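Local structure of polyketide synthase PksL (Bacillus subtilis, 5E1V) at residues L171-G176 and T231-R236; Y215-Y220 and F269-V274. The protein probably dehydrates beta-hydroxyacyl intermediates during bacillaene assembly, this chain being a monomeric dehydratase domain from a split module of a trans-AT polyketide synthase. All coordinates share one frame; numbering follows the deposited sequence.

Contact 1: L171-G176 and T231-R236; sequences LELSLG and TDCMTR
Leu171 and Thr235 form a hydrogen-bonded antiparallel pair in the ladder between strands 168-174 and 232-245, whose segment axes come within 4.7 Å at 165°. Leu171 N donates a hydrogen bond to Thr235 O at 2.7 Å, and Thr235 N returns a bond to Leu171 O. Leu173 and Cys233 repeat the reciprocal pattern, with both N...O distances at 3.1 Å, and Leu175 N adds a bond to Thr231 O beyond the Ser174-Asp232 bridge. Between these rungs, CA-H...O contacts such as Met234 CA to Leu171 O (3.3 Å) fill in the seam.

Apolar packing differs on the two faces. On that of Leu171, Leu173, Cys233 and Thr235, Leu171 CD1 meets Thr235 CB at 3.9 Å, while Leu173 CB lies beside Cys233 SG. Helix 190-203 packs over this face: Ser196 touches both leucines and hydrogen-bonds Thr235 OG1. Cutting Leu171 back to an alanine is likely to open a gap beside Thr235 CB and Ser196, removing the CD1 contact.

The other face carries Glu172 and Met234, lying side by side and pointing the same way. The bend of Met234 at chi2 (-83°) swings its methyl back across the strand gap, where CE touches Glu172 CG at 3.5 Å. Glu172 is extended, and its OE1 is hydrogen-bonded to Tyr163 OH on strand 159-165.

Polar grip is thus mainly backbone to backbone, whereas the side chains add aliphatic and sulfur contacts across the seam; Glu172 and Thr235 turn their polar ends to strand 159-165 and helix 190-203, binding helix and sheet of the hotdog fold together.

Contact 2: Y215-Y220 and F269-V274; sequences YLPLFY and FTSKLV
Tyr215 presents one ring face to Leu273, whose CD1 sits 3.9 Å from the ring centroid and 23° off the normal, a CH-pi contact. Next along, Leu216 CD1 meets Val274 CG2 at 3.6 Å. Farther along, Pro217 CG touches Phe269 CZ at the edge of the phenyl ring (3.7 Å). Tyr220 lies alongside Phe269, the ring planes at 80° and CE1 to CD1 3.7 Å apart. Phe269 CG stands opposite the backbone N (chi1 169°), which carries its ring toward Pro217, which meets its edge, and toward Tyr220, which approaches obliquely.

The backbone sets these positions. Leu216 and Lys272 exchange two hydrogen bonds, after which the register slips by one residue: Thr270 O accepts hydrogen bonds from both Leu218 N (2.9 Å) and Phe219 N (3.0 Å), and Thr270 N answers to Phe219 O.

Farther out, strand 53-59 and strand 248-256 flank the pair, with Leu57 and Ile59 against Tyr220 and Pro217, and Val251 against Phe269. Tyr220 OH is hydrogen-bonded to Gly31 O, which fixes the hydroxyl end of that ring.

Two successive N-H groups converging on one carbonyl define a classic beta bulge, here set in the antiparallel sheet of a hotdog-fold dehydratase domain.

How the contacts relate
From the N terminus the chain first reaches 171-176, on the later part of strand 168-174, then passes through helix-rich sequence to 215-220, the opening of strand 215-225. The next strand begins within 231-236, so contact 1 closes a loop with 54 residues between its segments. The chain then runs through strand 248-256 to 269-274 at the C terminus, where contact 2 closes a second loop of 48 residues. The segments alternate, so the loops cross and neither nests in the other. The centres of contact 1 and contact 2 lie about 21 Å apart, and the nearest atoms of contact 1 and contact 2 about 9 Å apart. Strand 248-256 lies between strands 262-273 and 232-245 and so joins the two contacts.

Contact 1: L171-G176 and T231-R236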
ATOM      1  N   LEU A 171      -3.296   9.813 -10.859  1.00 29.81           N
ATOM      2  CA  LEU A 171      -3.156   8.389 -11.287  1.00 27.78           C
ATOM      3  C   LEU A 171      -4.510   7.822 -11.473  1.00 25.30           C
ATOM      4  O   LEU A 171      -5.325   7.878 -10.557  1.00 26.51           O
ATOM      5  CB  LEU A 171      -2.436   7.532 -10.194  1.00 27.44           C
ATOM      6  CG  LEU A 171      -1.256   8.189  -9.513  1.00 27.41           C
ATOM      7  CD1 LEU A 171      -0.604   7.268  -8.475  1.00 25.44           C
ATOM      8  CD2 LEU A 171      -0.230   8.543 -10.605  1.00 29.86           C
ATOM      9  N   GLU A 172      -4.790   7.294 -12.671  1.00 24.52           N
ATOM     10  CA  GLU A 172      -6.076   6.705 -13.002  1.00 25.10           C
ATOM     11  C   GLU A 172      -5.801   5.229 -13.014  1.00 24.58           C
ATOM     12  O   GLU A 172      -5.191   4.733 -13.946  1.00 25.90           O
ATOM     13  CB  GLU A 172      -6.547   7.159 -14.421  1.00 29.96           C
ATOM     14  CG  GLU A 172      -7.830   6.511 -14.922  1.00 31.33           C
ATOM     15  CD  GLU A 172      -8.229   6.923 -16.360  1.00 33.23           C
ATOM     16  OE1 GLU A 172      -7.456   7.595 -17.079  1.00 38.41           O
ATOM     17  OE2 GLU A 172      -9.321   6.523 -16.758  1.00 33.95           O
ATOM     18  N   LEU A 173      -6.218   4.555 -11.937  1.00 22.28           N
ATOM     19  CA  LEU A 173      -5.820   3.206 -11.593  1.00 23.45           C
ATOM     20  C   LEU A 173      -7.015   2.293 -11.609  1.00 20.19           C
ATOM     21  O   LEU A 173      -8.059   2.663 -11.139  1.00 21.52           O
ATOM     22  CB  LEU A 173      -5.221   3.200 -10.160  1.00 20.33           C
ATOM     23  CG  LEU A 173      -3.847   3.834 -10.107  1.00 22.97           C
ATOM     24  CD1 LEU A 173      -3.363   4.032  -8.670  1.00 20.78           C
ATOM     25  CD2 LEU A 173      -2.822   3.091 -10.955  1.00 24.34           C
ATOM     26  N   SER A 174      -6.879   1.074 -12.118  1.00 20.39           N
ATOM     27  CA  SER A 174      -7.930   0.058 -11.958  1.00 19.09           C
ATOM     28  C   SER A 174      -7.265  -1.360 -11.940  1.00 18.66           C
ATOM     29  O   SER A 174      -6.150  -1.511 -12.310  1.00 21.39           O
ATOM     30  CB  SER A 174      -9.081   0.206 -13.015  1.00 24.58           C
ATOM     31  OG  SER A 174      -8.649  -0.150 -14.321  1.00 24.86           O
ATOM     32  N   LEU A 175      -7.959  -2.367 -11.447  1.00 17.78           N
ATOM     33  CA  LEU A 175      -7.471  -3.750 -11.488  1.00 17.75           C
ATOM     34  C   LEU A 175      -7.395  -4.288 -12.934  1.00 22.39           C
ATOM     35  O   LEU A 175      -8.260  -3.983 -13.785  1.00 16.54           O
ATOM     36  CB  LEU A 175      -8.419  -4.565 -10.662  1.00 17.99           C
ATOM     37  CG  LEU A 175      -8.184  -4.782  -9.190  1.00 19.70           C
ATOM     38  CD1 LEU A 175      -7.160  -3.920  -8.446  1.00 21.87           C
ATOM     39  CD2 LEU A 175      -9.340  -5.167  -8.307  1.00 19.00           C
ATOM     40  N   GLY A 176      -6.391  -5.142 -13.179  1.00 21.89           N
ATOM     41  CA  GLY A 176      -6.372  -5.955 -14.368  1.00 22.27           C
ATOM     42  C   GLY A 176      -7.445  -6.983 -14.274  1.00 21.75           C
ATOM     43  O   GLY A 176      -8.043  -7.178 -13.221  1.00 18.74           O
ATOM     44  N   THR A 231     -11.987  -1.681  -6.771  1.00 20.01           N
ATOM     45  CA  THR A 231     -11.825  -1.881  -8.234  1.00 22.37           C
ATOM     46  C   THR A 231     -10.985  -0.845  -8.950  1.00 24.01           C
ATOM     47  O   THR A 231     -10.305  -1.138  -9.989  1.00 20.74           O
ATOM     48  CB  THR A 231     -13.203  -1.947  -8.884  1.00 26.70           C
ATOM     49  OG1 THR A 231     -14.015  -0.868  -8.345  1.00 24.67           O
ATOM     50  CG2 THR A 231     -13.905  -3.213  -8.540  1.00 26.33           C
ATOM     51  N   ASP A 232     -11.032   0.388  -8.440  1.00 21.64           N
ATOM     52  CA  ASP A 232     -10.450   1.514  -9.176  1.00 23.71           C
ATOM     53  C   ASP A 232     -10.323   2.685  -8.229  1.00 22.54           C
ATOM     54  O   ASP A 232     -11.024   2.714  -7.215  1.00 23.28           O
ATOM     55  CB  ASP A 232     -11.345   1.894 -10.422  1.00 25.07           C
ATOM     56  CG  ASP A 232     -12.748   2.337 -10.034  1.00 24.59           C
ATOM     57  OD1 ASP A 232     -13.641   1.494  -9.885  1.00 25.11           O
ATOM     58  OD2 ASP A 232     -12.945   3.535  -9.755  1.00 28.21           O
ATOM     59  N   CYS A 233      -9.442   3.651  -8.562  1.00 23.80           N
ATOM     60  CA  CYS A 233      -9.469   4.889  -7.874  1.00 22.98           C
ATOM     61  C   CYS A 233      -8.756   5.900  -8.706  1.00 25.18           C
ATOM     62  O   CYS A 233      -8.042   5.551  -9.695  1.00 21.08           O
ATOM     63  CB  CYS A 233      -8.788   4.738  -6.499  1.00 24.07           C
ATOM     64  SG  CYS A 233      -7.071   4.208  -6.595  1.00 21.12           S
ATOM     65  N   MET A 234      -8.914   7.161  -8.280  1.00 26.08           N
ATOM     66  CA  MET A 234      -8.139   8.227  -8.805  1.00 25.36           C
ATOM     67  C   MET A 234      -7.224   8.731  -7.697  1.00 24.82           C
ATOM     68  O   MET A 234      -7.686   9.239  -6.696  1.00 27.66           O
ATOM     69  CB  MET A 234      -9.066   9.335  -9.325  1.00 28.53           C
ATOM     70  CG  MET A 234      -9.988   8.883 -10.476  1.00 31.74           C
ATOM     71  SD  MET A 234      -9.062   8.993 -12.026  1.00 36.48           S
ATOM     72  CE  MET A 234     -10.249   8.331 -13.198  1.00 39.86           C
ATOM     73  N   THR A 235      -5.931   8.569  -7.876  1.00 22.58           N
ATOM     74  CA  THR A 235      -4.965   9.027  -6.858  1.00 21.55           C
ATOM     75  C   THR A 235      -4.201  10.300  -7.235  1.00 21.04           C
ATOM     76  O   THR A 235      -3.449  10.348  -8.240  1.00 22.18           O
ATOM     77  CB  THR A 235      -3.916   7.970  -6.529  1.00 18.96           C
ATOM     78  OG1 THR A 235      -4.587   6.763  -6.185  1.00 19.85           O
ATOM     79  CG2 THR A 235      -2.992   8.463  -5.406  1.00 21.01           C
ATOM     80  N   ARG A 236      -4.261  11.281  -6.345  1.00 22.56           N
ATOM     81  CA  ARG A 236      -3.540  12.510  -6.605  1.00 24.60           C
ATOM     82  C   ARG A 236      -2.375  12.591  -5.682  1.00 26.31           C
ATOM     83  O   ARG A 236      -2.481  12.268  -4.491  1.00 26.06           O
ATOM     84  CB  ARG A 236      -4.428  13.728  -6.375  1.00 28.88           C
ATOM     85  CG  ARG A 236      -3.646  15.031  -6.610  1.00 32.14           C
ATOM     86  CD  ARG A 236      -4.487  16.240  -6.354  1.00 35.80           C
ATOM     87  NE  ARG A 236      -4.870  16.380  -4.960  1.00 34.06           N
ATOM     88  CZ  ARG A 236      -5.899  17.132  -4.579  1.00 37.64           C
ATOM     89  NH1 ARG A 236      -6.572  17.836  -5.487  1.00 42.00           N
ATOM     90  NH2 ARG A 236      -6.232  17.233  -3.311  1.00 33.64           N
TER

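Contact 2: Y215-Y220 and F269-V274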
ATOM      1  N   TYR A 215      13.462   2.144  -3.499  1.00 24.07           N
ATOM      2  CA  TYR A 215      13.094   2.600  -2.173  1.00 24.79           C
ATOM      3  C   TYR A 215      11.867   1.769  -1.722  1.00 25.20           C
ATOM      4  O   TYR A 215      10.839   1.878  -2.365  1.00 20.49           O
ATOM      5  CB  TYR A 215      12.661   4.070  -2.166  1.00 27.21           C
ATOM      6  CG  TYR A 215      13.715   5.037  -2.602  1.00 29.29           C
ATOM      7  CD1 TYR A 215      14.388   5.832  -1.663  1.00 30.81           C
ATOM      8  CD2 TYR A 215      14.045   5.162  -3.952  1.00 32.81           C
ATOM      9  CE1 TYR A 215      15.390   6.719  -2.051  1.00 30.08           C
ATOM     10  CE2 TYR A 215      15.034   6.036  -4.352  1.00 33.13           C
ATOM     11  CZ  TYR A 215      15.702   6.813  -3.395  1.00 35.93           C
ATOM     12  OH  TYR A 215      16.684   7.706  -3.793  1.00 42.36           O
ATOM     13  N   LEU A 216      11.987   1.034  -0.624  1.00 27.18           N
ATOM     14  CA  LEU A 216      10.884   0.177  -0.107  1.00 24.64           C
ATOM     15  C   LEU A 216      10.165   0.874   1.026  1.00 24.33           C
ATOM     16  O   LEU A 216      10.745   1.760   1.700  1.00 20.41           O
ATOM     17  CB  LEU A 216      11.449  -1.133   0.382  1.00 26.18           C
ATOM     18  CG  LEU A 216      12.008  -2.005  -0.759  1.00 29.56           C
ATOM     19  CD1 LEU A 216      12.514  -3.303  -0.154  1.00 30.10           C
ATOM     20  CD2 LEU A 216      11.034  -2.276  -1.906  1.00 29.79           C
ATOM     21  N   PRO A 217       8.900   0.505   1.251  1.00 23.34           N
ATOM     22  CA  PRO A 217       8.204   1.110   2.362  1.00 18.37           C
ATOM     23  C   PRO A 217       8.863   0.904   3.728  1.00 18.99           C
ATOM     24  O   PRO A 217       9.465  -0.151   4.024  1.00 14.40           O
ATOM     25  CB  PRO A 217       6.822   0.427   2.310  1.00 20.61           C
ATOM     26  CG  PRO A 217       6.571   0.259   0.836  1.00 21.70           C
ATOM     27  CD  PRO A 217       7.948  -0.226   0.360  1.00 23.37           C
ATOM     28  N   LEU A 218       8.777   1.975   4.501  1.00 17.65           N
ATOM     29  CA  LEU A 218       9.347   2.075   5.830  1.00 16.90           C
ATOM     30  C   LEU A 218       8.285   2.504   6.862  1.00 16.14           C
ATOM     31  O   LEU A 218       8.214   1.927   7.896  1.00 16.54           O
ATOM     32  CB  LEU A 218      10.452   3.114   5.846  1.00 19.41           C
ATOM     33  CG  LEU A 218      11.026   3.345   7.279  1.00 17.87           C
ATOM     34  CD1 LEU A 218      11.762   2.132   7.850  1.00 19.95           C
ATOM     35  CD2 LEU A 218      11.895   4.611   7.421  1.00 19.49           C
ATOM     36  N   PHE A 219       7.556   3.544   6.566  1.00 15.46           N
ATOM     37  CA  PHE A 219       6.643   4.225   7.509  1.00 16.05           C
ATOM     38  C   PHE A 219       5.458   4.959   6.862  1.00 15.81           C
ATOM     39  O   PHE A 219       5.628   5.682   5.864  1.00 19.43           O
ATOM     40  CB  PHE A 219       7.462   5.248   8.349  1.00 18.12           C
ATOM     41  CG  PHE A 219       6.686   5.966   9.430  1.00 18.89           C
ATOM     42  CD1 PHE A 219       6.562   5.447  10.695  1.00 20.43           C
ATOM     43  CD2 PHE A 219       6.251   7.261   9.213  1.00 20.74           C
ATOM     44  CE1 PHE A 219       5.895   6.155  11.702  1.00 21.93           C
ATOM     45  CE2 PHE A 219       5.595   7.975  10.199  1.00 21.71           C
ATOM     46  CZ  PHE A 219       5.366   7.417  11.438  1.00 19.73           C
ATOM     47  N   TYR A 220       4.267   4.847   7.517  1.00 19.26           N
ATOM     48  CA  TYR A 220       3.062   5.543   7.169  1.00 19.27           C
ATOM     49  C   TYR A 220       2.704   6.357   8.373  1.00 18.18           C
ATOM     50  O   TYR A 220       2.484   5.781   9.403  1.00 18.47           O
ATOM     51  CB  TYR A 220       1.803   4.622   6.836  1.00 21.25           C
ATOM     52  CG  TYR A 220       2.057   3.452   5.926  1.00 19.38           C
ATOM     53  CD1 TYR A 220       3.107   3.503   5.033  1.00 19.83           C
ATOM     54  CD2 TYR A 220       1.263   2.245   5.979  1.00 19.13           C
ATOM     55  CE1 TYR A 220       3.438   2.439   4.218  1.00 20.38           C
ATOM     56  CE2 TYR A 220       1.630   1.148   5.169  1.00 17.15           C
ATOM     57  CZ  TYR A 220       2.706   1.268   4.289  1.00 16.39           C
ATOM     58  OH  TYR A 220       3.202   0.296   3.408  1.00 17.54           O
ATOM     59  N   PHE A 269       3.658   8.768   3.471  1.00 22.38           N
ATOM     60  CA  PHE A 269       4.191   7.472   3.038  1.00 21.36           C
ATOM     61  C   PHE A 269       5.699   7.660   2.778  1.00 22.58           C
ATOM     62  O   PHE A 269       6.109   8.298   1.786  1.00 23.93           O
ATOM     63  CB  PHE A 269       3.445   6.980   1.829  1.00 20.11           C
ATOM     64  CG  PHE A 269       4.056   5.796   1.153  1.00 20.41           C
ATOM     65  CD1 PHE A 269       4.808   4.910   1.839  1.00 18.72           C
ATOM     66  CD2 PHE A 269       3.858   5.578  -0.197  1.00 22.48           C
ATOM     67  CE1 PHE A 269       5.383   3.822   1.212  1.00 18.42           C
ATOM     68  CE2 PHE A 269       4.467   4.521  -0.839  1.00 20.72           C
ATOM     69  CZ  PHE A 269       5.232   3.627  -0.114  1.00 19.08           C
ATOM     70  N   THR A 270       6.474   7.089   3.695  1.00 21.32           N
ATOM     71  CA  THR A 270       7.957   7.160   3.729  1.00 20.28           C
ATOM     72  C   THR A 270       8.545   5.800   3.316  1.00 22.63           C
ATOM     73  O   THR A 270       8.223   4.728   3.915  1.00 16.22           O
ATOM     74  CB  THR A 270       8.504   7.420   5.144  1.00 21.42           C
ATOM     75  OG1 THR A 270       7.781   8.502   5.789  1.00 26.20           O
ATOM     76  CG2 THR A 270      10.003   7.741   5.073  1.00 23.15           C
ATOM     77  N   SER A 271       9.489   5.851   2.372  1.00 23.27           N
ATOM     78  CA  SER A 271      10.237   4.703   1.912  1.00 20.09           C
ATOM     79  C   SER A 271      11.746   4.971   2.007  1.00 23.90           C
ATOM     80  O   SER A 271      12.187   6.126   2.087  1.00 19.71           O
ATOM     81  CB  SER A 271       9.864   4.445   0.436  1.00 20.48           C
ATOM     82  OG  SER A 271       8.475   4.193   0.304  1.00 17.04           O
ATOM     83  N   LYS A 272      12.524   3.901   2.001  1.00 25.54           N
ATOM     84  CA  LYS A 272      13.958   3.993   2.310  1.00 27.88           C
ATOM     85  C   LYS A 272      14.737   3.263   1.270  1.00 27.20           C
ATOM     86  O   LYS A 272      14.339   2.193   0.816  1.00 19.93           O
ATOM     87  CB  LYS A 272      14.276   3.399   3.663  1.00 28.23           C
ATOM     88  CG  LYS A 272      15.762   3.487   4.091  1.00 33.36           C
ATOM     89  CD  LYS A 272      16.002   2.867   5.461  1.00 37.61           C
ATOM     90  CE  LYS A 272      16.231   1.365   5.358  1.00 42.71           C
ATOM     91  NZ  LYS A 272      16.046   0.658   6.669  1.00 47.68           N
ATOM     92  N   LEU A 273      15.838   3.876   0.849  1.00 24.27           N
ATOM     93  CA  LEU A 273      16.696   3.285  -0.159  1.00 28.91           C
ATOM     94  C   LEU A 273      17.188   1.910   0.205  1.00 23.94           C
ATOM     95  O   LEU A 273      17.666   1.697   1.332  1.00 24.35           O
ATOM     96  CB  LEU A 273      17.921   4.226  -0.331  1.00 32.37           C
ATOM     97  CG  LEU A 273      18.919   4.049  -1.443  1.00 32.43           C
ATOM     98  CD1 LEU A 273      18.324   4.373  -2.797  1.00 30.08           C
ATOM     99  CD2 LEU A 273      20.036   5.029  -1.110  1.00 36.13           C
ATOM    100  N   VAL A 274      17.109   0.975  -0.751  1.00 25.53           N
ATOM    101  CA  VAL A 274      17.766  -0.314  -0.615  1.00 27.94           C
ATOM    102  C   VAL A 274      19.296  -0.263  -1.043  1.00 31.03           C
ATOM    103  O   VAL A 274      20.179  -0.301  -0.139  1.00 30.25           O
ATOM    104  CB  VAL A 274      17.009  -1.440  -1.374  1.00 28.25           C
ATOM    105  CG1 VAL A 274      17.783  -2.748  -1.219  1.00 30.19           C
ATOM    106  CG2 VAL A 274      15.590  -1.632  -0.825  1.00 29.41           C
TER